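Phosphopantetheine adenylyltransferase (Archaeoglobus fulgidus, PDB 3DO8) probably transfers the adenylyl group of ATP reversibly to 4'-phosphopantetheine, giving dephospho-CoA and pyrophosphate in coenzyme A biosynthesis. Local coordinates at residues Thr8-His13 / Arg46-Phe51; Asn57-Val62 / Gly67-Ile72; Asn77-Thr82 / Ala100-Gln105. All coordinates share one frame; numbering follows the deposited sequence.

Contact 1 (Thr8-His13 / Arg46-Phe51)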
ATOM      1  N   THR A   8      -6.386   8.708 -14.510  1.00 14.15           N
ATOM      2  CA  THR A   8      -6.421   9.662 -15.605  1.00 14.26           C
ATOM      3  C   THR A   8      -5.067  10.380 -15.711  1.00 14.59           C
ATOM      4  O   THR A   8      -4.606  10.627 -16.792  1.00 14.76           O
ATOM      5  CB  THR A   8      -7.569  10.674 -15.403  1.00 15.05           C
ATOM      6  OG1 THR A   8      -8.808   9.990 -15.505  1.00 15.52           O
ATOM      7  CG2 THR A   8      -7.507  11.765 -16.434  1.00 15.72           C
ATOM      8  N   PHE A   9      -4.448  10.689 -14.576  1.00 14.99           N
ATOM      9  CA  PHE A   9      -3.080  11.251 -14.517  1.00 15.71           C
ATOM     10  C   PHE A   9      -3.009  12.610 -15.172  1.00 16.39           C
ATOM     11  O   PHE A   9      -2.029  12.918 -15.889  1.00 17.49           O
ATOM     12  CB  PHE A   9      -2.031  10.293 -15.124  1.00 15.53           C
ATOM     13  CG  PHE A   9      -1.989   8.939 -14.461  1.00 15.67           C
ATOM     14  CD1 PHE A   9      -1.375   8.764 -13.223  1.00 15.89           C
ATOM     15  CD2 PHE A   9      -2.578   7.833 -15.063  1.00 13.72           C
ATOM     16  CE1 PHE A   9      -1.336   7.494 -12.607  1.00 14.96           C
ATOM     17  CE2 PHE A   9      -2.583   6.607 -14.453  1.00 14.05           C
ATOM     18  CZ  PHE A   9      -1.958   6.414 -13.230  1.00 14.38           C
ATOM     19  N   GLU A  10      -3.998  13.458 -14.902  1.00 16.74           N
ATOM     20  CA  GLU A  10      -3.972  14.829 -15.417  1.00 17.49           C
ATOM     21  C   GLU A  10      -4.262  15.824 -14.316  1.00 18.37           C
ATOM     22  O   GLU A  10      -5.388  15.852 -13.815  1.00 19.65           O
ATOM     23  CB  GLU A  10      -4.962  15.040 -16.565  1.00 17.97           C
ATOM     24  CG  GLU A  10      -4.934  16.480 -17.113  1.00 18.05           C
ATOM     25  CD  GLU A  10      -5.926  16.739 -18.195  1.00 18.80           C
ATOM     26  OE1 GLU A  10      -6.245  15.804 -18.959  1.00 20.13           O
ATOM     27  OE2 GLU A  10      -6.423  17.901 -18.282  1.00 20.91           O
ATOM     28  N   PRO A  11      -3.260  16.617 -13.919  1.00 17.40           N
ATOM     29  CA  PRO A  11      -1.861  16.440 -14.274  1.00 17.68           C
ATOM     30  C   PRO A  11      -1.305  15.272 -13.447  1.00 17.09           C
ATOM     31  O   PRO A  11      -2.010  14.698 -12.606  1.00 17.46           O
ATOM     32  CB  PRO A  11      -1.213  17.737 -13.821  1.00 18.11           C
ATOM     33  CG  PRO A  11      -1.991  18.126 -12.692  1.00 19.56           C
ATOM     34  CD  PRO A  11      -3.414  17.693 -12.937  1.00 18.87           C
ATOM     35  N   LEU A  12      -0.064  14.910 -13.733  1.00 17.04           N
ATOM     36  CA  LEU A  12       0.625  13.863 -13.001  1.00 16.16           C
ATOM     37  C   LEU A  12       1.225  14.479 -11.743  1.00 15.29           C
ATOM     38  O   LEU A  12       2.258  15.171 -11.816  1.00 16.60           O
ATOM     39  CB  LEU A  12       1.698  13.242 -13.884  1.00 16.49           C
ATOM     40  CG  LEU A  12       2.429  12.005 -13.340  1.00 18.74           C
ATOM     41  CD1 LEU A  12       3.172  12.212 -12.026  1.00 25.35           C
ATOM     42  CD2 LEU A  12       1.515  10.895 -13.152  1.00 20.51           C
ATOM     43  N   HIS A  13       0.569  14.272 -10.600  1.00 14.14           N
ATOM     44  CA  HIS A  13       0.907  14.987  -9.361  1.00 15.00           C
ATOM     45  C   HIS A  13       1.540  14.080  -8.333  1.00 13.50           C
ATOM     46  O   HIS A  13       1.748  12.877  -8.588  1.00 13.42           O
ATOM     47  CB  HIS A  13      -0.318  15.717  -8.797  1.00 15.48           C
ATOM     48  CG  HIS A  13      -1.495  14.843  -8.493  1.00 15.70           C
ATOM     49  ND1 HIS A  13      -1.435  13.744  -7.657  1.00 17.16           N
ATOM     50  CD2 HIS A  13      -2.782  14.918  -8.921  1.00 17.76           C
ATOM     51  CE1 HIS A  13      -2.639  13.204  -7.566  1.00 18.91           C
ATOM     52  NE2 HIS A  13      -3.472  13.894  -8.326  1.00 18.16           N
ATOM     53  N   ARG A  46     -12.514  18.102 -16.222  1.00 37.31           N
ATOM     54  CA  ARG A  46     -12.431  18.805 -17.499  1.00 36.07           C
ATOM     55  C   ARG A  46     -11.022  18.549 -18.024  1.00 34.15           C
ATOM     56  O   ARG A  46     -10.117  19.351 -17.813  1.00 34.04           O
ATOM     57  CB  ARG A  46     -12.696  20.306 -17.350  1.00 37.07           C
ATOM     58  CG  ARG A  46     -12.664  21.091 -18.688  1.00 38.01           C
ATOM     59  CD  ARG A  46     -12.513  22.592 -18.470  1.00 39.96           C
ATOM     60  NE  ARG A  46     -12.152  23.306 -19.707  1.00 42.24           N
ATOM     61  CZ  ARG A  46     -10.999  23.942 -19.932  1.00 44.17           C
ATOM     62  NH1 ARG A  46     -10.043  23.988 -19.008  1.00 44.92           N
ATOM     63  NH2 ARG A  46     -10.808  24.564 -21.097  1.00 46.21           N
ATOM     64  N   SER A  47     -10.870  17.424 -18.710  1.00 31.63           N
ATOM     65  CA  SER A  47      -9.574  16.961 -19.205  1.00 29.04           C
ATOM     66  C   SER A  47      -9.206  17.677 -20.485  1.00 27.09           C
ATOM     67  O   SER A  47      -9.988  17.705 -21.442  1.00 27.12           O
ATOM     68  CB  SER A  47      -9.618  15.454 -19.477  1.00 29.26           C
ATOM     69  OG  SER A  47      -8.416  14.989 -20.081  1.00 27.78           O
ATOM     70  N   VAL A  48      -8.003  18.232 -20.507  1.00 23.46           N
ATOM     71  CA  VAL A  48      -7.492  18.903 -21.692  1.00 22.51           C
ATOM     72  C   VAL A  48      -6.324  18.188 -22.372  1.00 20.54           C
ATOM     73  O   VAL A  48      -5.877  18.651 -23.429  1.00 21.74           O
ATOM     74  CB  VAL A  48      -7.109  20.353 -21.376  1.00 20.94           C
ATOM     75  CG1 VAL A  48      -8.385  21.116 -20.892  1.00 22.29           C
ATOM     76  CG2 VAL A  48      -5.976  20.427 -20.356  1.00 20.58           C
ATOM     77  N   LEU A  49      -5.864  17.051 -21.825  1.00 18.18           N
ATOM     78  CA  LEU A  49      -4.778  16.285 -22.439  1.00 17.39           C
ATOM     79  C   LEU A  49      -5.316  15.005 -23.057  1.00 16.50           C
ATOM     80  O   LEU A  49      -5.997  14.231 -22.346  1.00 15.92           O
ATOM     81  CB  LEU A  49      -3.711  15.899 -21.403  1.00 15.84           C
ATOM     82  CG  LEU A  49      -3.051  17.029 -20.607  1.00 16.96           C
ATOM     83  CD1 LEU A  49      -2.012  16.430 -19.643  1.00 14.35           C
ATOM     84  CD2 LEU A  49      -2.456  18.108 -21.535  1.00 16.62           C
ATOM     85  N   PRO A  50      -5.020  14.766 -24.346  1.00 16.79           N
ATOM     86  CA  PRO A  50      -5.394  13.491 -24.968  1.00 16.48           C
ATOM     87  C   PRO A  50      -4.773  12.294 -24.256  1.00 15.58           C
ATOM     88  O   PRO A  50      -3.716  12.421 -23.627  1.00 14.54           O
ATOM     89  CB  PRO A  50      -4.812  13.596 -26.365  1.00 16.78           C
ATOM     90  CG  PRO A  50      -4.790  15.074 -26.650  1.00 18.81           C
ATOM     91  CD  PRO A  50      -4.362  15.656 -25.329  1.00 17.39           C
ATOM     92  N   PHE A  51      -5.442  11.143 -24.376  1.00 15.67           N
ATOM     93  CA  PHE A  51      -4.917   9.885 -23.868  1.00 15.66           C
ATOM     94  C   PHE A  51      -3.443   9.696 -24.215  1.00 15.09           C
ATOM     95  O   PHE A  51      -2.644   9.384 -23.341  1.00 13.72           O
ATOM     96  CB  PHE A  51      -5.754   8.714 -24.405  1.00 15.91           C
ATOM     97  CG  PHE A  51      -5.102   7.380 -24.201  1.00 15.44           C
ATOM     98  CD1 PHE A  51      -5.241   6.724 -22.992  1.00 14.85           C
ATOM     99  CD2 PHE A  51      -4.328   6.799 -25.201  1.00 15.25           C
ATOM    100  CE1 PHE A  51      -4.633   5.505 -22.788  1.00 14.77           C
ATOM    101  CE2 PHE A  51      -3.678   5.590 -24.984  1.00 15.34           C
ATOM    102  CZ  PHE A  51      -3.837   4.949 -23.773  1.00 15.95           C
TER

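Contact 2 (Asn57-Val62 / Gly67-Ile72)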
ATOM      1  N   ASN A  57       3.220  10.912 -20.724  1.00 12.65           N
ATOM      2  CA  ASN A  57       3.670  11.560 -19.495  1.00 12.31           C
ATOM      3  C   ASN A  57       3.986  10.544 -18.412  1.00 11.13           C
ATOM      4  O   ASN A  57       5.003  10.645 -17.717  1.00 12.57           O
ATOM      5  CB  ASN A  57       2.662  12.587 -18.996  1.00 12.47           C
ATOM      6  CG  ASN A  57       2.589  13.823 -19.902  1.00 13.75           C
ATOM      7  OD1 ASN A  57       3.493  14.061 -20.734  1.00 15.72           O
ATOM      8  ND2 ASN A  57       1.497  14.617 -19.758  1.00 13.88           N
ATOM      9  N   VAL A  58       3.123   9.537 -18.280  1.00 11.74           N
ATOM     10  CA  VAL A  58       3.347   8.480 -17.280  1.00 11.83           C
ATOM     11  C   VAL A  58       4.585   7.662 -17.662  1.00 12.12           C
ATOM     12  O   VAL A  58       5.459   7.409 -16.836  1.00 11.96           O
ATOM     13  CB  VAL A  58       2.143   7.561 -17.142  1.00 11.58           C
ATOM     14  CG1 VAL A  58       2.476   6.338 -16.227  1.00 12.05           C
ATOM     15  CG2 VAL A  58       0.938   8.348 -16.582  1.00 11.65           C
ATOM     16  N   LYS A  59       4.671   7.293 -18.923  1.00 13.04           N
ATOM     17  CA  LYS A  59       5.807   6.501 -19.406  1.00 14.82           C
ATOM     18  C   LYS A  59       7.135   7.208 -19.170  1.00 13.71           C
ATOM     19  O   LYS A  59       8.092   6.580 -18.683  1.00 13.83           O
ATOM     20  CB  LYS A  59       5.638   6.138 -20.878  1.00 15.36           C
ATOM     21  CG  LYS A  59       4.627   5.031 -21.090  1.00 18.62           C
ATOM     22  CD  LYS A  59       4.705   4.481 -22.517  1.00 21.46           C
ATOM     23  CE  LYS A  59       4.189   5.433 -23.492  1.00 26.55           C
ATOM     24  NZ  LYS A  59       4.326   4.869 -24.906  1.00 28.78           N
ATOM     25  N   ARG A  60       7.194   8.514 -19.466  1.00 13.45           N
ATOM     26  CA  ARG A  60       8.452   9.239 -19.320  1.00 14.28           C
ATOM     27  C   ARG A  60       8.864   9.378 -17.878  1.00 13.44           C
ATOM     28  O   ARG A  60      10.056   9.350 -17.537  1.00 14.12           O
ATOM     29  CB  ARG A  60       8.374  10.615 -19.947  1.00 14.99           C
ATOM     30  CG  ARG A  60       8.331  10.584 -21.423  1.00 16.69           C
ATOM     31  CD  ARG A  60       8.646  11.979 -21.977  1.00 20.50           C
ATOM     32  NE  ARG A  60       8.292  12.053 -23.391  1.00 27.44           N
ATOM     33  CZ  ARG A  60       7.153  12.557 -23.858  1.00 29.25           C
ATOM     34  NH1 ARG A  60       6.232  13.035 -23.017  1.00 26.46           N
ATOM     35  NH2 ARG A  60       6.933  12.550 -25.165  1.00 32.48           N
ATOM     36  N   TYR A  61       7.863   9.586 -17.027  1.00 11.76           N
ATOM     37  CA  TYR A  61       8.099   9.723 -15.572  1.00 12.36           C
ATOM     38  C   TYR A  61       8.681   8.420 -15.017  1.00 11.63           C
ATOM     39  O   TYR A  61       9.702   8.407 -14.310  1.00 12.36           O
ATOM     40  CB  TYR A  61       6.813  10.120 -14.826  1.00 13.47           C
ATOM     41  CG  TYR A  61       7.025  10.021 -13.343  1.00 11.48           C
ATOM     42  CD1 TYR A  61       7.726  11.001 -12.665  1.00 12.93           C
ATOM     43  CD2 TYR A  61       6.586   8.907 -12.620  1.00 11.47           C
ATOM     44  CE1 TYR A  61       7.988  10.896 -11.345  1.00 15.21           C
ATOM     45  CE2 TYR A  61       6.830   8.787 -11.256  1.00 11.88           C
ATOM     46  CZ  TYR A  61       7.542   9.805 -10.619  1.00 13.60           C
ATOM     47  OH  TYR A  61       7.860   9.770  -9.292  1.00 15.02           O
ATOM     48  N   VAL A  62       8.018   7.308 -15.322  1.00 11.58           N
ATOM     49  CA  VAL A  62       8.498   5.998 -14.883  1.00 11.94           C
ATOM     50  C   VAL A  62       9.903   5.665 -15.430  1.00 12.08           C
ATOM     51  O   VAL A  62      10.754   5.155 -14.697  1.00 13.31           O
ATOM     52  CB  VAL A  62       7.471   4.898 -15.176  1.00 11.30           C
ATOM     53  CG1 VAL A  62       8.061   3.513 -14.851  1.00 11.56           C
ATOM     54  CG2 VAL A  62       6.164   5.202 -14.364  1.00 11.07           C
ATOM     55  N   GLY A  67      13.675   3.593 -14.517  1.00 13.02           N
ATOM     56  CA  GLY A  67      14.541   2.982 -15.524  1.00 13.78           C
ATOM     57  C   GLY A  67      13.893   1.922 -16.386  1.00 14.04           C
ATOM     58  O   GLY A  67      14.608   1.137 -17.033  1.00 15.18           O
ATOM     59  N   PHE A  68      12.550   1.904 -16.463  1.00 13.26           N
ATOM     60  CA  PHE A  68      11.873   1.098 -17.486  1.00 13.90           C
ATOM     61  C   PHE A  68      10.630   1.785 -18.029  1.00 14.46           C
ATOM     62  O   PHE A  68      10.106   2.716 -17.414  1.00 13.19           O
ATOM     63  CB  PHE A  68      11.547  -0.293 -16.954  1.00 14.20           C
ATOM     64  CG  PHE A  68      10.474  -0.321 -15.931  1.00 13.61           C
ATOM     65  CD1 PHE A  68       9.182  -0.681 -16.279  1.00 14.78           C
ATOM     66  CD2 PHE A  68      10.734  -0.047 -14.594  1.00 13.82           C
ATOM     67  CE1 PHE A  68       8.171  -0.742 -15.317  1.00 13.23           C
ATOM     68  CE2 PHE A  68       9.702  -0.101 -13.642  1.00 13.92           C
ATOM     69  CZ  PHE A  68       8.438  -0.492 -14.024  1.00 14.22           C
ATOM     70  N   GLU A  69      10.217   1.347 -19.209  1.00 15.92           N
ATOM     71  CA  GLU A  69       8.951   1.766 -19.781  1.00 17.21           C
ATOM     72  C   GLU A  69       7.829   0.816 -19.327  1.00 16.92           C
ATOM     73  O   GLU A  69       7.820  -0.377 -19.704  1.00 17.49           O
ATOM     74  CB  GLU A  69       9.016   1.691 -21.303  1.00 18.08           C
ATOM     75  CG  GLU A  69       7.767   2.286 -21.970  1.00 20.54           C
ATOM     76  CD  GLU A  69       7.711   1.994 -23.470  1.00 23.59           C
ATOM     77  OE1 GLU A  69       8.779   2.078 -24.107  1.00 31.39           O
ATOM     78  OE2 GLU A  69       6.616   1.672 -23.993  1.00 31.71           O
ATOM     79  N   PRO A  70       6.848   1.322 -18.555  1.00 16.76           N
ATOM     80  CA  PRO A  70       5.779   0.467 -18.042  1.00 16.70           C
ATOM     81  C   PRO A  70       4.774   0.098 -19.126  1.00 17.28           C
ATOM     82  O   PRO A  70       4.581   0.865 -20.063  1.00 17.29           O
ATOM     83  CB  PRO A  70       5.080   1.359 -16.998  1.00 16.88           C
ATOM     84  CG  PRO A  70       5.291   2.727 -17.512  1.00 16.50           C
ATOM     85  CD  PRO A  70       6.653   2.736 -18.187  1.00 17.16           C
ATOM     86  N   GLU A  71       4.126  -1.050 -18.954  1.00 17.75           N
ATOM     87  CA  GLU A  71       2.986  -1.417 -19.778  1.00 18.43           C
ATOM     88  C   GLU A  71       1.826  -0.465 -19.453  1.00 17.06           C
ATOM     89  O   GLU A  71       1.373  -0.412 -18.294  1.00 17.40           O
ATOM     90  CB  GLU A  71       2.527  -2.875 -19.517  1.00 18.79           C
ATOM     91  CG  GLU A  71       1.267  -3.274 -20.340  1.00 20.45           C
ATOM     92  CD  GLU A  71       0.656  -4.638 -20.027  1.00 23.94           C
ATOM     93  OE1 GLU A  71       0.806  -5.169 -18.888  1.00 30.68           O
ATOM     94  OE2 GLU A  71      -0.030  -5.163 -20.958  1.00 30.11           O
ATOM     95  N   ILE A  72       1.321   0.218 -20.482  1.00 17.07           N
ATOM     96  CA  ILE A  72       0.131   1.065 -20.395  1.00 16.89           C
ATOM     97  C   ILE A  72      -1.015   0.396 -21.139  1.00 17.09           C
ATOM     98  O   ILE A  72      -0.871  -0.011 -22.305  1.00 17.97           O
ATOM     99  CB  ILE A  72       0.301   2.482 -21.079  1.00 17.10           C
ATOM    100  CG1 ILE A  72       1.455   3.269 -20.466  1.00 18.57           C
ATOM    101  CG2 ILE A  72      -0.998   3.314 -21.003  1.00 17.34           C
ATOM    102  CD1 ILE A  72       1.360   3.448 -19.078  1.00 18.29           C
TER

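Contact 3 (Asn77-Thr82 / Ala100-Gln105)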
ATOM      1  N   ASN A  77     -13.636   1.094 -19.711  1.00 16.68           N
ATOM      2  CA  ASN A  77     -14.799   0.874 -18.871  1.00 16.46           C
ATOM      3  C   ASN A  77     -14.323   1.003 -17.428  1.00 17.27           C
ATOM      4  O   ASN A  77     -13.108   0.996 -17.172  1.00 15.70           O
ATOM      5  CB  ASN A  77     -15.409  -0.503 -19.197  1.00 15.99           C
ATOM      6  CG  ASN A  77     -14.624  -1.646 -18.580  1.00 15.62           C
ATOM      7  OD1 ASN A  77     -14.759  -1.910 -17.397  1.00 16.24           O
ATOM      8  ND2 ASN A  77     -13.821  -2.348 -19.382  1.00 17.12           N
ATOM      9  N   PRO A  78     -15.264   1.132 -16.474  1.00 18.76           N
ATOM     10  CA  PRO A  78     -14.878   1.394 -15.076  1.00 19.15           C
ATOM     11  C   PRO A  78     -13.933   0.365 -14.442  1.00 18.58           C
ATOM     12  O   PRO A  78     -13.181   0.679 -13.514  1.00 20.15           O
ATOM     13  CB  PRO A  78     -16.209   1.370 -14.335  1.00 19.82           C
ATOM     14  CG  PRO A  78     -17.218   1.694 -15.336  1.00 21.04           C
ATOM     15  CD  PRO A  78     -16.728   1.120 -16.655  1.00 19.89           C
ATOM     16  N   TYR A  79     -13.999  -0.867 -14.914  1.00 17.34           N
ATOM     17  CA  TYR A  79     -13.209  -1.941 -14.359  1.00 16.20           C
ATOM     18  C   TYR A  79     -11.880  -2.146 -15.030  1.00 15.47           C
ATOM     19  O   TYR A  79     -11.041  -2.895 -14.509  1.00 15.10           O
ATOM     20  CB  TYR A  79     -13.953  -3.266 -14.492  1.00 15.90           C
ATOM     21  CG  TYR A  79     -15.220  -3.295 -13.713  1.00 15.48           C
ATOM     22  CD1 TYR A  79     -15.251  -3.807 -12.424  1.00 17.45           C
ATOM     23  CD2 TYR A  79     -16.397  -2.796 -14.247  1.00 14.04           C
ATOM     24  CE1 TYR A  79     -16.418  -3.817 -11.715  1.00 16.85           C
ATOM     25  CE2 TYR A  79     -17.560  -2.799 -13.535  1.00 16.91           C
ATOM     26  CZ  TYR A  79     -17.573  -3.309 -12.264  1.00 15.93           C
ATOM     27  OH  TYR A  79     -18.764  -3.345 -11.573  1.00 18.91           O
ATOM     28  N   GLY A  80     -11.699  -1.552 -16.203  1.00 15.25           N
ATOM     29  CA  GLY A  80     -10.545  -1.898 -17.042  1.00 15.81           C
ATOM     30  C   GLY A  80     -10.527  -3.385 -17.252  1.00 15.93           C
ATOM     31  O   GLY A  80     -11.556  -3.975 -17.602  1.00 15.35           O
ATOM     32  N   LYS A  81      -9.368  -3.992 -17.008  1.00 15.81           N
ATOM     33  CA  LYS A  81      -9.192  -5.431 -17.150  1.00 17.49           C
ATOM     34  C   LYS A  81      -9.345  -6.209 -15.838  1.00 15.60           C
ATOM     35  O   LYS A  81      -9.089  -7.407 -15.783  1.00 15.50           O
ATOM     36  CB  LYS A  81      -7.799  -5.749 -17.703  1.00 18.87           C
ATOM     37  CG  LYS A  81      -7.472  -5.224 -19.099  1.00 23.70           C
ATOM     38  CD  LYS A  81      -6.108  -5.803 -19.529  1.00 24.41           C
ATOM     39  CE  LYS A  81      -4.896  -5.269 -18.666  1.00 29.76           C
ATOM     40  NZ  LYS A  81      -3.770  -6.283 -18.478  1.00 31.50           N
ATOM     41  N   THR A  82      -9.757  -5.534 -14.779  1.00 14.47           N
ATOM     42  CA  THR A  82      -9.660  -6.135 -13.458  1.00 14.90           C
ATOM     43  C   THR A  82     -10.710  -7.192 -13.146  1.00 14.91           C
ATOM     44  O   THR A  82     -10.628  -7.821 -12.121  1.00 15.20           O
ATOM     45  CB  THR A  82      -9.727  -5.068 -12.347  1.00 14.78           C
ATOM     46  OG1 THR A  82     -11.004  -4.443 -12.400  1.00 13.78           O
ATOM     47  CG2 THR A  82      -8.580  -4.043 -12.470  1.00 14.24           C
ATOM     48  N   ALA A 100     -12.434  -0.050  -6.121  1.00 11.89           N
ATOM     49  CA  ALA A 100     -11.708  -1.300  -5.797  1.00 12.65           C
ATOM     50  C   ALA A 100     -12.600  -2.298  -5.059  1.00 12.02           C
ATOM     51  O   ALA A 100     -12.589  -3.488  -5.333  1.00 11.38           O
ATOM     52  CB  ALA A 100     -10.505  -1.001  -4.942  1.00 13.36           C
ATOM     53  N   LEU A 101     -13.347  -1.818  -4.075  1.00 12.49           N
ATOM     54  CA  LEU A 101     -14.256  -2.720  -3.368  1.00 12.91           C
ATOM     55  C   LEU A 101     -15.289  -3.313  -4.330  1.00 12.58           C
ATOM     56  O   LEU A 101     -15.601  -4.497  -4.256  1.00 13.21           O
ATOM     57  CB  LEU A 101     -14.963  -2.012  -2.229  1.00 13.70           C
ATOM     58  CG  LEU A 101     -14.021  -1.514  -1.112  1.00 14.39           C
ATOM     59  CD1 LEU A 101     -14.853  -0.643  -0.150  1.00 17.21           C
ATOM     60  CD2 LEU A 101     -13.297  -2.655  -0.400  1.00 15.43           C
ATOM     61  N   LYS A 102     -15.776  -2.486  -5.239  1.00 12.71           N
ATOM     62  CA  LYS A 102     -16.743  -2.923  -6.275  1.00 13.30           C
ATOM     63  C   LYS A 102     -16.133  -3.995  -7.208  1.00 12.90           C
ATOM     64  O   LYS A 102     -16.793  -4.999  -7.569  1.00 12.75           O
ATOM     65  CB  LYS A 102     -17.277  -1.722  -7.073  1.00 14.96           C
ATOM     66  CG  LYS A 102     -18.270  -2.047  -8.160  1.00 16.12           C
ATOM     67  CD  LYS A 102     -19.552  -2.537  -7.597  1.00 20.18           C
ATOM     68  CE  LYS A 102     -20.697  -2.357  -8.589  1.00 20.75           C
ATOM     69  NZ  LYS A 102     -21.979  -2.745  -7.954  1.00 23.62           N
ATOM     70  N   ILE A 103     -14.895  -3.752  -7.605  1.00 11.64           N
ATOM     71  CA  ILE A 103     -14.130  -4.721  -8.398  1.00 11.86           C
ATOM     72  C   ILE A 103     -14.127  -6.110  -7.711  1.00 11.89           C
ATOM     73  O   ILE A 103     -14.440  -7.118  -8.338  1.00 11.81           O
ATOM     74  CB  ILE A 103     -12.718  -4.215  -8.721  1.00 11.04           C
ATOM     75  CG1 ILE A 103     -12.770  -3.082  -9.784  1.00 11.84           C
ATOM     76  CG2 ILE A 103     -11.825  -5.364  -9.176  1.00 12.00           C
ATOM     77  CD1 ILE A 103     -11.521  -2.179  -9.885  1.00 11.87           C
ATOM     78  N   ASN A 104     -13.804  -6.159  -6.416  1.00 11.29           N
ATOM     79  CA  ASN A 104     -13.765  -7.444  -5.721  1.00 12.57           C
ATOM     80  C   ASN A 104     -15.161  -8.053  -5.580  1.00 12.86           C
ATOM     81  O   ASN A 104     -15.314  -9.264  -5.680  1.00 13.08           O
ATOM     82  CB  ASN A 104     -13.080  -7.343  -4.356  1.00 13.28           C
ATOM     83  CG  ASN A 104     -11.586  -7.538  -4.459  1.00 11.78           C
ATOM     84  OD1 ASN A 104     -11.098  -8.102  -5.478  1.00 13.35           O
ATOM     85  ND2 ASN A 104     -10.851  -7.137  -3.429  1.00 12.46           N
ATOM     86  N   GLN A 105     -16.182  -7.206  -5.412  1.00 13.24           N
ATOM     87  CA  GLN A 105     -17.569  -7.711  -5.298  1.00 14.94           C
ATOM     88  C   GLN A 105     -17.957  -8.415  -6.584  1.00 14.48           C
ATOM     89  O   GLN A 105     -18.472  -9.559  -6.563  1.00 14.27           O
ATOM     90  CB  GLN A 105     -18.547  -6.587  -4.989  1.00 15.54           C
ATOM     91  CG  GLN A 105     -18.434  -6.105  -3.585  1.00 19.27           C
ATOM     92  CD  GLN A 105     -19.164  -4.808  -3.323  1.00 21.05           C
ATOM     93  OE1 GLN A 105     -19.801  -4.233  -4.215  1.00 27.77           O
ATOM     94  NE2 GLN A 105     -19.075  -4.333  -2.082  1.00 31.26           N
TER

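Contact 1 (Thr8-His13 / Arg46-Phe51)
The carboxylate of Glu10 takes three hydrogen bonds from Ser47, Val48 and Leu49, three consecutive residues of the other loop. OE2 receives the amide of Val48 at 2.7 Å from Val48 N to Glu10 OE2; this bond is nearly straight, with an angle of 173° at the hydrogen, and uses the syn lone pair. OE1 has two donors, which come from opposite faces of its plane. The hydroxyl of Ser47 gives a short bond, 2.6 Å from Ser47 OG to Glu10 OE1, on the syn side and 25° out of the carboxylate plane. The amide of Leu49 approaches more steeply, 50° above that plane, with 3.1 Å from Leu49 N to Glu10 OE1. With OE1 met from both faces and OE2 through its syn lone pair, the rotation of the carboxylate is probably well fixed, and two backbone N-H groups with a hydroxyl would be expected to stabilise its negative charge.

Glu10 follows strand 3-7 in the loop that leads to helix 14-27, within the nucleotide-binding Rossmann-like fold of the HUP clan. A cis peptide bond links it to Pro11. The range 46-51 joins helix 38-44 to helix 51-66.

Packing beyond the hydrogen bonds is lighter. With its CG anti to the backbone N and the chain extended beyond, Glu10 spans the gap between the loops, and Leu49 packs across its stem, Leu49 CD1 lying 3.9 Å from Glu10 CG. On the OE2 side, the methyl Val48 CG2 comes to 3.3 Å from Glu10 OE2. Arg54 of helix 51-66 touches the side chains of both Glu10 and Ser47, and bonds Thr8 O and Leu49 O.

Contact 2 (Asn57-Val62 / Gly67-Ile72)
Val62 CG1 packs on Pro70 CD, 3.7 Å away. The same methyl rests over one face of the Phe68 ring, a CH-pi contact with CG1 4.2 Å from the ring centroid and 13° off the normal, displaced slightly toward the rim. Val62 CG1 owes this place between proline and phenylalanine to its position anti to the backbone N (chi1 174°).

One turn back along the helix, Lys59 uses its aliphatic chain. Its CG packs on Ile72 CG1, 3.7 Å away, and beyond that the chain bends at chi3 (-71°) and runs alongside Glu69, the two pointing the same way. Lys59 CD lies 3.7 Å from Glu69 OE2, whereas Lys59 NZ stays 4.0 Å from that oxygen, beyond a salt bridge; its salt-bridge partner is Glu56, earlier on the same helix. Val58 closes this end more loosely, its CG1 4.2 Å from Ile72 CD1.

What brings the two segments together is the reversal after helix 51-66. Gly67, with positive phi, is the first residue to leave helical geometry, and Gly67 N makes a weak, bent bond of 3.3 Å to Val62 O. From there the chain folds back along the helix and enters strand 71-75, an edge strand of the parallel sheet within this chain. Helices 38-44 and 51-66 form the beta-alpha-beta crossover between the neighbouring parallel strands 31-36 and 71-75, and this contact joins its last helix to the strand that follows.

Strand 31-36 supplies the inner neighbours: Ile33 touches Val58, Pro70 and Ile72. Helix 14-27 packs beside helix 51-66, bringing Ile24 against both Val62 and Phe68.

Contact 3 (Asn77-Thr82 / Ala100-Gln105)
Tyr79 leaves the loop before strand 89-92 and brings its ring against helix 97-110. Its CB bond does not aim at the helix, but with CG anti to the carbonyl carbon (chi1 -64°) the ring swings nearer, sliding past Ile103, which points the other way. CD1 meets Ile103 CG1 at 3.7 Å; CE1, farther along the same side, comes to 4.1 Å from Ile103 CA. At the tip, OH lies against the bent chain of Lys102, 3.7 Å from Lys102 CG and as far from CE.

Thr82 meets Ile103 at about a right angle, its OG1 3.4 Å from Ile103 CD1. That hydroxyl donates to Tyr79 O, 2.6 Å from OG1 to O and in the carbonyl plane, so a polar atom can sit against aliphatic carbon. Tyr79 O also accepts from Thr82 N. Upstream, Asn77 forms an Asx turn, its OD1 2.8 Å from Tyr79 N.

These bonds fix two overlapping turns, type I from Asn77 to Gly80 and type II' from Tyr79 to Thr82. No hydrogen bond joins 77-82 to 100-105, though Arg107, farther along the helix, bonds Thr82 O; the contact between the two segments is van der Waals packing.

Overall arrangement
Contact 1 is a surface contact, while contacts 2 and 3 are partly buried. The chemistry follows: loop meets loop through a charged carboxylate in contact 1, whereas contacts 2 and 3 set a helix against non-helical chain by mainly apolar packing. Contacts 1 and 2 share helix 51-66, which the 46-51 segment enters and whose middle carries 57-62. They touch directly, Phe9 CG lying 3.7 Å from Val58 CG2. Contact 3 stands opposite contact 2 across the centre of the chain, their centres about 23 Å apart, with helix 97-110 packing on strands 89-92 and 116-121. Of the three, only contact 3 has the second subunit within reach.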